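Local coordinates for glyoxalase III (glutathione-independent) (Candida albicans, PDB 4LRU), which converts methylglyoxal to D-lactate in a single glutathione-independent step, detoxifying the methylglyoxal that the cell's own metabolism generates, at residues 26-29 with 30-33; 61-64 with 65-68; 153-156 with 157-161. All coordinates share one frame; numbering follows the deposited sequence.

Contact 1 of 3, residues 26-29 with 30-33; sequences GVFV and VEAL
The backbone of Phe28 and Val29 runs out of an extended loop into the first turn of helix 29-42, where the carbonyls of these two residues receive the amides of Glu31, Ala32 and Leu33. This is the N-terminal end of a helix in the alpha/beta fold of the DJ-1 superfamily, packed beside the central, largely parallel sheet. Phe28 O takes Glu31 N at 2.9 Å. Val29 O is gripped twice, accepting Ala32 N at 3.0 Å and Leu33 N at 2.9 Å, the latter bond being the straighter (N-H...O 165°).

Across this turn the side chains meet chiefly around Phe28. Its CG is anti to the backbone N (chi1 -156°), which sets the ring beside Val30, and Val30 CG2 meets the ring edge near its plane, 4.0 Å from CD1 of Phe28. Glu31 runs past the base of the same ring with its chain extended beyond CG, and its CD comes within 3.7 Å of Phe28 CB. The carboxylate plane is turned 23° from that of the ring. The buried acid also touches the loop residues Ala107 and Pro222 as well as Cys139, inferred to be an active-site residue, so this helix start brings a carboxylate to the probable active site. One turn along, Val29 CG1 and Leu33 CD1 approach to 4.4 Å, and helix 69-76 packs on Val29, Val30 and Leu33. On the flank of the turn away from Phe28, the methyls Val27 CG1 and Ala32 CB pack at 4.2 Å.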
loop_
_atom_site.group_PDB
_atom_site.type_symbol
_atom_site.label_atom_id
_atom_site.label_comp_id
_atom_site.label_asym_id
_atom_site.label_seq_id
_atom_site.Cartn_x
_atom_site.Cartn_y
_atom_site.Cartn_z
ATOM N N GLY A 26 0.086 -12.327 1.719
ATOM C CA GLY A 26 1.339 -11.683 1.361
ATOM C C GLY A 26 1.012 -10.494 0.496
ATOM O O GLY A 26 -0.015 -9.852 0.698
ATOM N N VAL A 27 1.882 -10.195 -0.459
ATOM C CA VAL A 27 1.731 -9.025 -1.332
ATOM C C VAL A 27 0.737 -9.356 -2.446
ATOM O O VAL A 27 0.882 -10.358 -3.130
ATOM C CB VAL A 27 3.086 -8.650 -1.944
ATOM C CG1 VAL A 27 2.946 -7.486 -2.934
ATOM C CG2 VAL A 27 4.085 -8.326 -0.841
ATOM N N PHE A 28 -0.276 -8.506 -2.610
ATOM C CA PHE A 28 -1.245 -8.688 -3.688
ATOM C C PHE A 28 -0.652 -8.140 -4.966
ATOM O O PHE A 28 -0.459 -6.940 -5.082
ATOM C CB PHE A 28 -2.548 -7.961 -3.371
ATOM C CG PHE A 28 -3.728 -8.531 -4.091
ATOM C CD1 PHE A 28 -3.987 -8.193 -5.406
ATOM C CD2 PHE A 28 -4.566 -9.455 -3.468
ATOM C CE1 PHE A 28 -5.045 -8.764 -6.086
ATOM C CE2 PHE A 28 -5.631 -10.022 -4.141
ATOM C CZ PHE A 28 -5.876 -9.671 -5.450
ATOM N N VAL A 29 -0.317 -9.019 -5.903
ATOM C CA VAL A 29 0.609 -8.683 -6.994
ATOM C C VAL A 29 0.311 -7.325 -7.626
ATOM O O VAL A 29 1.182 -6.476 -7.681
ATOM C CB VAL A 29 0.635 -9.756 -8.079
ATOM C CG1 VAL A 29 1.502 -9.318 -9.252
ATOM C CG2 VAL A 29 1.174 -11.065 -7.515
ATOM N N VAL A 30 -0.894 -7.131 -8.147
ATOM C CA VAL A 30 -1.130 -5.915 -8.926
ATOM C C VAL A 30 -1.131 -4.635 -8.098
ATOM O O VAL A 30 -0.985 -3.557 -8.648
ATOM C CB VAL A 30 -2.407 -5.966 -9.790
ATOM C CG1 VAL A 30 -2.239 -6.971 -10.926
ATOM C CG2 VAL A 30 -3.629 -6.277 -8.947
ATOM N N GLU A 31 -1.237 -4.749 -6.770
ATOM C CA GLU A 31 -1.114 -3.577 -5.909
ATOM C C GLU A 31 0.296 -3.042 -5.806
ATOM O O GLU A 31 0.488 -1.893 -5.434
ATOM C CB GLU A 31 -1.652 -3.877 -4.503
ATOM C CG GLU A 31 -3.140 -4.129 -4.545
ATOM C CD GLU A 31 -3.751 -4.437 -3.199
ATOM O OE1 GLU A 31 -3.084 -4.232 -2.159
ATOM O OE2 GLU A 31 -4.924 -4.856 -3.210
ATOM N N ALA A 32 1.270 -3.888 -6.130
ATOM C CA ALA A 32 2.640 -3.477 -6.368
ATOM C C ALA A 32 2.899 -3.184 -7.838
ATOM O O ALA A 32 3.540 -2.178 -8.165
ATOM C CB ALA A 32 3.598 -4.543 -5.883
ATOM N N LEU A 33 2.433 -4.069 -8.716
ATOM C CA LEU A 33 2.739 -3.970 -10.147
ATOM C C LEU A 33 2.104 -2.731 -10.799
ATOM O O LEU A 33 2.795 -1.979 -11.491
ATOM C CB LEU A 33 2.332 -5.254 -10.872
ATOM C CG LEU A 33 2.832 -5.483 -12.305
ATOM C CD1 LEU A 33 2.884 -6.969 -12.644
ATOM C CD2 LEU A 33 1.961 -4.746 -13.308
#

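Contact 2 of 3, residues 61-64 with 65-68; sequences SVVP and DFLN
Phe66 lies alongside Val63, the two side chains pointing the same way, and Val63 CG2 meets the edge of the phenyl ring near its plane, 3.9 Å from CD2 of Phe66. The torsion of Val63 (chi1 -60°) places this methyl between its own backbone N and carbonyl carbon, on the side where the ring stands. The ring also makes an edge-to-face contact with Phe28, so it joins this surface loop to the start of helix 29-42.

The backbone turns tightly about Val63 O, which accepts both Phe66 N and Leu67 N, each at 2.9 Å. Together these two bonds form a single helix-like turn just ahead of helix 69-76 in this DJ-1 superfamily fold, with Pro64 and Asp65 at its outer bend. Leu67 N also makes a weak bond to Pro64 O.

The side chain of Asn68 returns to that same proline carbonyl: ND2 donates to Pro64 O at 2.9 Å, in the carbonyl plane and close to the plane of its own amide, with a fairly straight N-H...O angle of 159°. A water donates to Ser61 O at 2.8 Å and to Phe66 O at 3.1 Å, supplying the hydrogens that link two carbonyl oxygens, both acceptors. Phe66 CB lies 3.7 Å from Ser61 O as well. Ser61 OG is held by Asp58 O. Leu67 CG, anti to its amide nitrogen (chi1 -177°), carries CD2 to 4.4 Å from Val62 CB, and both side chains also rest on Val29.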
loop_
_atom_site.group_PDB
_atom_site.type_symbol
_atom_site.label_atom_id
_atom_site.label_comp_id
_atom_site.label_asym_id
_atom_site.label_seq_id
_atom_site.Cartn_x
_atom_site.Cartn_y
_atom_site.Cartn_z
ATOM N N SER A 61 -3.766 -13.736 -5.272
ATOM C CA SER A 61 -3.490 -12.635 -6.210
ATOM C C SER A 61 -2.753 -13.073 -7.481
ATOM O O SER A 61 -2.616 -12.285 -8.420
ATOM C CB SER A 61 -2.715 -11.526 -5.520
ATOM O OG SER A 61 -1.353 -11.867 -5.350
ATOM N N VAL A 62 -2.265 -14.308 -7.512
ATOM C CA VAL A 62 -1.519 -14.816 -8.674
ATOM C C VAL A 62 -2.372 -15.622 -9.669
ATOM O O VAL A 62 -1.881 -16.068 -10.712
ATOM C CB VAL A 62 -0.277 -15.622 -8.232
ATOM C CG1 VAL A 62 0.559 -14.802 -7.259
ATOM C CG2 VAL A 62 -0.682 -16.951 -7.606
ATOM N N VAL A 63 -3.640 -15.831 -9.342
ATOM C CA VAL A 63 -4.531 -16.611 -10.190
ATOM C C VAL A 63 -4.857 -15.857 -11.479
ATOM O O VAL A 63 -4.781 -14.624 -11.521
ATOM C CB VAL A 63 -5.848 -16.963 -9.479
ATOM C CG1 VAL A 63 -5.588 -17.782 -8.219
ATOM C CG2 VAL A 63 -6.650 -15.719 -9.163
ATOM N N PRO A 64 -5.250 -16.598 -12.518
ATOM C CA PRO A 64 -5.516 -15.992 -13.821
ATOM C C PRO A 64 -6.471 -14.804 -13.767
ATOM O O PRO A 64 -6.269 -13.821 -14.485
ATOM C CB PRO A 64 -6.125 -17.142 -14.618
ATOM C CG PRO A 64 -5.497 -18.369 -14.035
ATOM C CD PRO A 64 -5.314 -18.072 -12.570
ATOM N N ASP A 65 -7.494 -14.872 -12.918
ATOM C CA ASP A 65 -8.467 -13.780 -12.818
ATOM C C ASP A 65 -7.851 -12.442 -12.391
ATOM O O ASP A 65 -8.365 -11.377 -12.738
ATOM C CB ASP A 65 -9.575 -14.146 -11.827
ATOM C CG ASP A 65 -10.602 -15.124 -12.408
ATOM O OD1 ASP A 65 -10.471 -15.562 -13.570
ATOM O OD2 ASP A 65 -11.558 -15.457 -11.675
ATOM N N PHE A 66 -6.778 -12.486 -11.605
ATOM C CA PHE A 66 -6.193 -11.278 -11.048
ATOM C C PHE A 66 -4.842 -10.945 -11.672
ATOM O O PHE A 66 -4.297 -9.866 -11.416
ATOM C CB PHE A 66 -6.015 -11.407 -9.528
ATOM C CG PHE A 66 -7.279 -11.181 -8.752
ATOM C CD1 PHE A 66 -7.838 -9.915 -8.676
ATOM C CD2 PHE A 66 -7.895 -12.228 -8.083
ATOM C CE1 PHE A 66 -9.013 -9.705 -7.973
ATOM C CE2 PHE A 66 -9.071 -12.028 -7.385
ATOM C CZ PHE A 66 -9.628 -10.764 -7.325
ATOM N N LEU A 67 -4.286 -11.892 -12.418
ATOM C CA LEU A 67 -2.968 -11.717 -13.016
ATOM C C LEU A 67 -2.972 -12.261 -14.430
ATOM O O LEU A 67 -2.875 -13.467 -14.658
ATOM C CB LEU A 67 -1.889 -12.406 -12.163
ATOM C CG LEU A 67 -0.450 -12.230 -12.643
ATOM C CD1 LEU A 67 -0.070 -10.761 -12.737
ATOM C CD2 LEU A 67 0.494 -12.960 -11.694
ATOM N N ASN A 68 -3.131 -11.360 -15.397
ATOM C CA ASN A 68 -3.363 -11.763 -16.772
ATOM C C ASN A 68 -2.888 -10.671 -17.721
ATOM O O ASN A 68 -2.416 -9.639 -17.281
ATOM C CB ASN A 68 -4.847 -12.078 -17.006
ATOM C CG ASN A 68 -5.758 -10.928 -16.617
ATOM O OD1 ASN A 68 -5.597 -9.808 -17.100
ATOM N ND2 ASN A 68 -6.689 -11.185 -15.695
HETATM O O HOH W 1 -2.816 -9.475 -8.723
#

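Contact 3 of 3, residues 153-156 with 157-161; sequences TGEP and LIKGK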
loop_
_atom_site.group_PDB
_atom_site.type_symbol
_atom_site.label_atom_id
_atom_site.label_comp_id
_atom_site.label_asym_id
_atom_site.label_seq_id
_atom_site.Cartn_x
_atom_site.Cartn_y
_atom_site.Cartn_z
ATOM N N THR A 153 3.032 17.414 14.346
ATOM C CA THR A 153 1.828 17.754 15.097
ATOM C C THR A 153 1.764 17.115 16.484
ATOM O O THR A 153 1.037 17.596 17.336
ATOM C CB THR A 153 0.559 17.333 14.343
ATOM O OG1 THR A 153 0.501 15.903 14.287
ATOM C CG2 THR A 153 0.541 17.898 12.912
ATOM N N GLY A 154 2.457 15.992 16.673
ATOM C CA GLY A 154 2.303 15.189 17.890
ATOM C C GLY A 154 0.984 14.440 17.950
ATOM O O GLY A 154 0.594 13.946 19.020
ATOM N N GLU A 155 0.285 14.391 16.818
ATOM C CA GLU A 155 -0.989 13.680 16.706
ATOM C C GLU A 155 -0.926 12.694 15.554
ATOM O O GLU A 155 -0.041 12.774 14.702
ATOM C CB GLU A 155 -2.148 14.670 16.510
ATOM C CG GLU A 155 -2.400 15.579 17.700
ATOM C CD GLU A 155 -3.346 14.978 18.751
ATOM O OE1 GLU A 155 -3.901 13.887 18.513
ATOM O OE2 GLU A 155 -3.520 15.592 19.825
ATOM N N PRO A 156 -1.847 11.722 15.527
ATOM C CA PRO A 156 -1.835 10.776 14.425
ATOM C C PRO A 156 -1.808 11.486 13.078
ATOM O O PRO A 156 -2.518 12.483 12.874
ATOM C CB PRO A 156 -3.135 10.002 14.621
ATOM C CG PRO A 156 -3.321 10.012 16.105
ATOM C CD PRO A 156 -2.833 11.359 16.562
ATOM N N LEU A 157 -0.959 11.003 12.187
ATOM C CA LEU A 157 -0.805 11.617 10.880
ATOM C C LEU A 157 -2.139 11.797 10.134
ATOM O O LEU A 157 -2.338 12.795 9.442
ATOM C CB LEU A 157 0.169 10.796 10.048
ATOM C CG LEU A 157 0.624 11.492 8.759
ATOM C CD1 LEU A 157 2.065 11.116 8.449
ATOM C CD2 LEU A 157 -0.273 11.121 7.602
ATOM N N ILE A 158 -3.054 10.841 10.282
ATOM C CA ILE A 158 -4.357 10.948 9.637
ATOM C C ILE A 158 -5.472 11.465 10.526
ATOM O O ILE A 158 -6.629 11.441 10.124
ATOM C CB ILE A 158 -4.796 9.639 8.957
ATOM C CG1 ILE A 158 -4.997 8.509 9.977
ATOM C CG2 ILE A 158 -3.798 9.270 7.883
ATOM C CD1 ILE A 158 -5.679 7.272 9.409
ATOM N N LYS A 159 -5.144 11.986 11.698
ATOM C CA LYS A 159 -6.177 12.606 12.534
ATOM C C LYS A 159 -6.857 13.713 11.742
ATOM O O LYS A 159 -6.191 14.581 11.202
ATOM C CB LYS A 159 -5.603 13.193 13.830
ATOM C CG LYS A 159 -6.668 13.792 14.737
ATOM C CD LYS A 159 -6.144 14.115 16.125
ATOM C CE LYS A 159 -7.210 14.669 17.066
ATOM N NZ LYS A 159 -8.310 13.700 17.335
ATOM N N GLY A 160 -8.181 13.686 11.681
ATOM C CA GLY A 160 -8.933 14.756 11.027
ATOM C C GLY A 160 -8.892 14.708 9.503
ATOM O O GLY A 160 -9.392 15.637 8.846
ATOM N N LYS A 161 -8.327 13.632 8.954
ATOM C CA LYS A 161 -8.198 13.429 7.510
ATOM C C LYS A 161 -9.207 12.388 7.044
ATOM O O LYS A 161 -9.686 11.563 7.830
ATOM C CB LYS A 161 -6.794 12.943 7.142
ATOM C CG LYS A 161 -5.672 13.864 7.593
ATOM C CD LYS A 161 -5.708 15.217 6.908
ATOM C CE LYS A 161 -4.350 15.905 7.054
ATOM N NZ LYS A 161 -4.457 17.386 7.056
#
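Pro156 O accepts the amide of Lys159 at 2.9 Å, closing a type I beta turn whose corner residues are Leu157 and Ile158. The bond is fairly straight at the hydrogen (161°). Lys159 CB sits 3.3 Å from the same Pro156 O and 4.1 Å from CB of the proline ring.

Farther out, the side chains of Glu155 and Lys159 run across one another. The glutamate is bent at its second torsion (chi2 -87°), which brings OE1 against the aliphatic part of the lysine, 3.3 Å from CD. Lys159 is extended as far as CE and then turns at its last torsion, leaving NZ 4.6 Å from Glu155 OE1. Opposite charges are therefore near but do not form a salt bridge, and their attraction is probably modest in this exposed setting. On the other flank, Leu157 packs against helix 119-130, and Ile158 against Glu195 of helix 188-195.

Before the turn, Thr153 OG1 accepts Glu155 N at 3.0 Å, an ST turn leading into the short, weakly bonded strand about 155-156. After it, Lys161 N bonds to Ile158 O, with Gly160 at positive phi. The whole is a pair of overlapping beta turns, type I followed by type II, linking strand 155-156 to strand 162-163.

Contacts 1 and 2 are neighbours, their centres 11 Å apart, and they touch directly: Val29 N lies 3.1 Å from Ser61 OG, a probable hydrogen bond, and Val30 CG1 packs 3.6 Å from Phe66 O. Contact 1 is the nearer to the active site, the Glu31 side chain lying about 3 Å from that of Cys139 and about 6 Å from that of His140. In contact 2 the Phe66 side chain is about 9 Å from that of Cys139. Contact 3 lies on the opposite side of the chain's centre, away from the residues inferred to be catalytic, its centre 27 Å from that of contact 1 and 36 Å from that of contact 2.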